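Local coordinates for putative redox protein (Lactobacillus casei, PDB 2QL8) that probably acts as a thiol-dependent redox enzyme of the OsmC/Ohr family, whose relatives reduce organic hydroperoxides, and binds benzoic acid in this crystal, at residues Leu54-Ser57 with Thr58-Ala62; Cys121-Ser124 with Lys125-Asn129. One frame throughout, in Å; residues are numbered along the deposited sequence.

Contact 1 of 2, residues Leu54-Ser57 with Thr58-Ala62; sequences LSLS and TCLEA
Thr58 OG1 donates a hydrogen bond to Leu54 O one helical turn back, at 2.8 Å. The backbone N of Thr58 reaches the same oxygen at 3.1 Å, so two donors grip one carbonyl. The hydroxyl comes in only 19° off the carbonyl plane. The amide sits well above it. OG1 lies beside its own backbone N, with chi1 -60°, and this brings it within reach of the Leu54 carbonyl. Outside the segments, Thr58 OG1 also bonds Asn18 and Ser55 OG bonds Pro48 O, both of the second subunit, while Ser57 OG bonds Gly53 O. A valine here would keep the backbone bond but would probably leave Leu54 O with one donor fewer and Asn18 of the second subunit without its mate.

The other bonds across the segments are backbone bonds of helix 48-70. Leu60 N to Leu56 O, at 2.8 Å, is the straightest, with 169° at the hydrogen. Cys59 N to Ser55 O and Glu61 N to Ser57 O follow the same i to i+4 pattern.

Apolar packing joins Leu56 and Leu60. Leu56 CG and Leu60 CD1 approach to 3.7 Å, and the two side chains cross obliquely. Leu56 CD1 also rests against Leu60 CD1, at 3.8 Å. Both leucines pack on Tyr133 and Cys121.

The chemistry divides the helix by face. Leu56 and Leu60 pack into their own chain, while Leu54 and the hydroxyls of Ser55 and Thr58 meet the second subunit. Cys59 faces helix 122-127, near the bound benzoic acid. In OsmC/Ohr proteins a cysteine on this central helix commonly belongs to the redox pair, and Cys59 is consistent with that role.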
# COMPACT_ATOMS: atom_id res chain seq x y z
N LEU A 54 -3.56 5.12 -2.80
CA LEU A 54 -4.94 4.92 -2.37
C LEU A 54 -4.99 4.38 -0.93
O LEU A 54 -5.81 4.82 -0.12
CB LEU A 54 -5.71 3.99 -3.32
CG LEU A 54 -5.99 4.51 -4.76
CD1 LEU A 54 -6.42 3.37 -5.71
CD2 LEU A 54 -7.04 5.66 -4.72
N SER A 55 -4.11 3.44 -0.62
CA SER A 55 -4.03 2.91 0.74
C SER A 55 -3.68 4.00 1.77
O SER A 55 -4.39 4.18 2.80
CB SER A 55 -3.01 1.77 0.83
OG SER A 55 -2.88 1.29 2.16
N LEU A 56 -2.58 4.70 1.54
CA LEU A 56 -2.09 5.71 2.50
C LEU A 56 -3.05 6.89 2.63
O LEU A 56 -3.33 7.35 3.72
CB LEU A 56 -0.69 6.17 2.13
CG LEU A 56 -0.05 7.23 3.05
CD1 LEU A 56 0.05 6.74 4.51
CD2 LEU A 56 1.29 7.67 2.50
N SER A 57 -3.52 7.41 1.50
CA SER A 57 -4.47 8.54 1.56
C SER A 57 -5.70 8.16 2.38
O SER A 57 -6.19 8.96 3.20
CB SER A 57 -4.83 9.03 0.13
OG SER A 57 -5.54 8.05 -0.63
N THR A 58 -6.22 6.95 2.16
CA THR A 58 -7.41 6.49 2.89
C THR A 58 -7.12 6.31 4.37
O THR A 58 -7.95 6.70 5.22
CB THR A 58 -7.98 5.20 2.24
OG1 THR A 58 -8.32 5.49 0.88
CG2 THR A 58 -9.19 4.66 2.98
N CYS A 59 -5.96 5.73 4.67
CA CYS A 59 -5.61 5.51 6.07
C CYS A 59 -5.38 6.84 6.83
O CYS A 59 -5.88 7.04 7.96
CB CYS A 59 -4.39 4.61 6.19
SG CYS A 59 -4.19 3.84 7.79
N LEU A 60 -4.67 7.75 6.18
CA LEU A 60 -4.43 9.05 6.77
C LEU A 60 -5.75 9.79 7.00
O LEU A 60 -5.96 10.40 8.06
CB LEU A 60 -3.48 9.89 5.93
CG LEU A 60 -1.98 9.62 6.10
CD1 LEU A 60 -1.17 10.27 4.91
CD2 LEU A 60 -1.43 10.00 7.49
N GLU A 61 -6.62 9.73 6.00
CA GLU A 61 -7.91 10.41 6.06
C GLU A 61 -8.77 9.83 7.21
O GLU A 61 -9.43 10.58 7.96
CB GLU A 61 -8.61 10.36 4.71
CG GLU A 61 -10.00 11.07 4.66
CD GLU A 61 -9.92 12.59 4.62
OE1 GLU A 61 -8.87 13.17 4.98
OE2 GLU A 61 -10.99 13.17 4.21
N ALA A 62 -8.79 8.50 7.35
CA ALA A 62 -9.52 7.83 8.45
C ALA A 62 -8.96 8.25 9.79
O ALA A 62 -9.69 8.49 10.77
CB ALA A 62 -9.48 6.31 8.31

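Contact 2 of 2, residues Cys121-Ser124 with Lys125-Asn129; sequences CPVS and KLLKN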
# COMPACT_ATOMS: atom_id res chain seq x y z
N CYS A 121 -1.39 6.82 12.13
CA CYS A 121 -1.83 6.12 10.93
C CYS A 121 -1.00 4.85 10.69
O CYS A 121 0.22 4.93 10.60
CB CYS A 121 -1.70 7.07 9.74
SG CYS A 121 -1.80 6.30 8.09
N PRO A 122 -1.67 3.67 10.67
CA PRO A 122 -0.87 2.44 10.43
C PRO A 122 0.04 2.43 9.21
O PRO A 122 1.16 1.92 9.29
CB PRO A 122 -1.93 1.35 10.40
CG PRO A 122 -3.00 1.88 11.36
CD PRO A 122 -3.06 3.35 11.10
N VAL A 123 -0.44 2.95 8.09
CA VAL A 123 0.38 2.88 6.87
C VAL A 123 1.57 3.85 7.01
O VAL A 123 2.69 3.53 6.63
CB VAL A 123 -0.44 3.10 5.57
CG1 VAL A 123 0.50 3.02 4.33
CG2 VAL A 123 -1.61 2.08 5.46
N SER A 124 1.31 5.02 7.59
CA SER A 124 2.35 5.97 7.86
C SER A 124 3.44 5.34 8.75
O SER A 124 4.64 5.48 8.50
CB SER A 124 1.69 7.22 8.45
OG SER A 124 2.59 8.28 8.70
N LYS A 125 3.01 4.60 9.78
CA LYS A 125 3.96 3.94 10.65
C LYS A 125 4.81 2.89 9.89
O LYS A 125 6.00 2.75 10.14
CB LYS A 125 3.25 3.27 11.82
CG LYS A 125 2.65 4.20 12.82
CD LYS A 125 2.00 3.26 13.92
CE LYS A 125 1.05 3.88 14.73
NZ LYS A 125 0.66 2.96 15.80
N LEU A 126 4.19 2.15 8.95
CA LEU A 126 4.95 1.16 8.17
C LEU A 126 6.04 1.83 7.33
O LEU A 126 7.05 1.22 7.09
CB LEU A 126 4.03 0.39 7.22
CG LEU A 126 3.06 -0.59 7.89
CD1 LEU A 126 2.13 -1.21 6.80
CD2 LEU A 126 3.73 -1.67 8.74
N LEU A 127 5.80 3.07 6.88
CA LEU A 127 6.73 3.78 5.99
C LEU A 127 7.73 4.67 6.72
O LEU A 127 8.68 5.17 6.10
CB LEU A 127 5.94 4.65 5.02
CG LEU A 127 4.90 3.98 4.11
CD1 LEU A 127 4.09 4.99 3.25
CD2 LEU A 127 5.61 2.91 3.25
N LYS A 128 7.55 4.84 8.03
CA LYS A 128 8.35 5.78 8.83
C LYS A 128 9.86 5.63 8.62
O LYS A 128 10.56 6.63 8.45
CB LYS A 128 8.06 5.57 10.34
CG LYS A 128 8.79 6.55 11.27
CD LYS A 128 8.51 6.23 12.74
CE LYS A 128 9.06 7.34 13.70
NZ LYS A 128 8.31 7.41 15.03
N ASN A 129 10.34 4.40 8.66
CA ASN A 129 11.76 4.09 8.62
C ASN A 129 12.28 3.75 7.21
O ASN A 129 13.40 3.23 7.08
CB ASN A 129 12.06 2.91 9.53
CG ASN A 129 11.79 3.20 10.97
OD1 ASN A 129 12.01 4.30 11.46
ND2 ASN A 129 11.34 2.17 11.69
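Val123 and Leu127 stand one turn apart on the short helix 122-127. Their branches meet loosely: Val123 CG1 and Leu127 CD1 are 4.2 Å apart. Leu127 CG lies nearer the backbone, 3.4 Å from Val123 O. With chi1 -58° it sits beside its own N and leans back over the preceding turn. Leu126 does the same one residue earlier, its CG 3.4 Å from Pro122 O.

Lys125 repeats the pattern at its base. Its CG rests 3.4 Å from Cys121 O, the carbonyl that also takes the bond from Lys125 N at 2.9 Å. Beyond CG the chain is extended, and its NZ bonds Tyr92 O of the second subunit.

Cys121 occupies the N-cap. Its SG, anti to the backbone N at chi1 165°, accepts from Ser124 N at 3.4 Å, and the 165° angle at the hydrogen makes this capping bond to sulfur nearly straight. Pro122 fills the first helical position. Leu127 N bonds Val123 O at 3.2 Å and makes a weak second bond to Ser124 O.

In the conformer given, one of two, Ser124 OG bonds Tyr133 OH and Glu118 O, and so ties the helix to the strand 133-137 and to the end of helix 107-120. Cys121 and Pro122 pack on Cys59, and Val123 packs on Ser55, all on helix 48-70. Pro122 also touches the bound benzoic acid. Phe94 of the second subunit lies against Pro122 and Val123, Leu52 of that subunit against Leu126, and its Leu126 against Leu127. The short helix thus packs both on helix 48-70 of its own chain and on the second subunit.

Contact 1 comes first along the chain, in the middle of the long helix 48-70. Contact 2 follows after the strands 77-88 and 91-102 and helix 107-120, spanning the short helix 122-127. Their centres are 11 Å apart, and the two helices touch. Cys59 SG and Cys121 SG come within 3.4 Å of each other, without a disulfide. Ala62 and Pro122 belong to one benzoic acid pocket, and both contacts reach the second subunit. Two cysteines in contact beside a ligand pocket are consistent with the thiol chemistry of the OsmC/Ohr family.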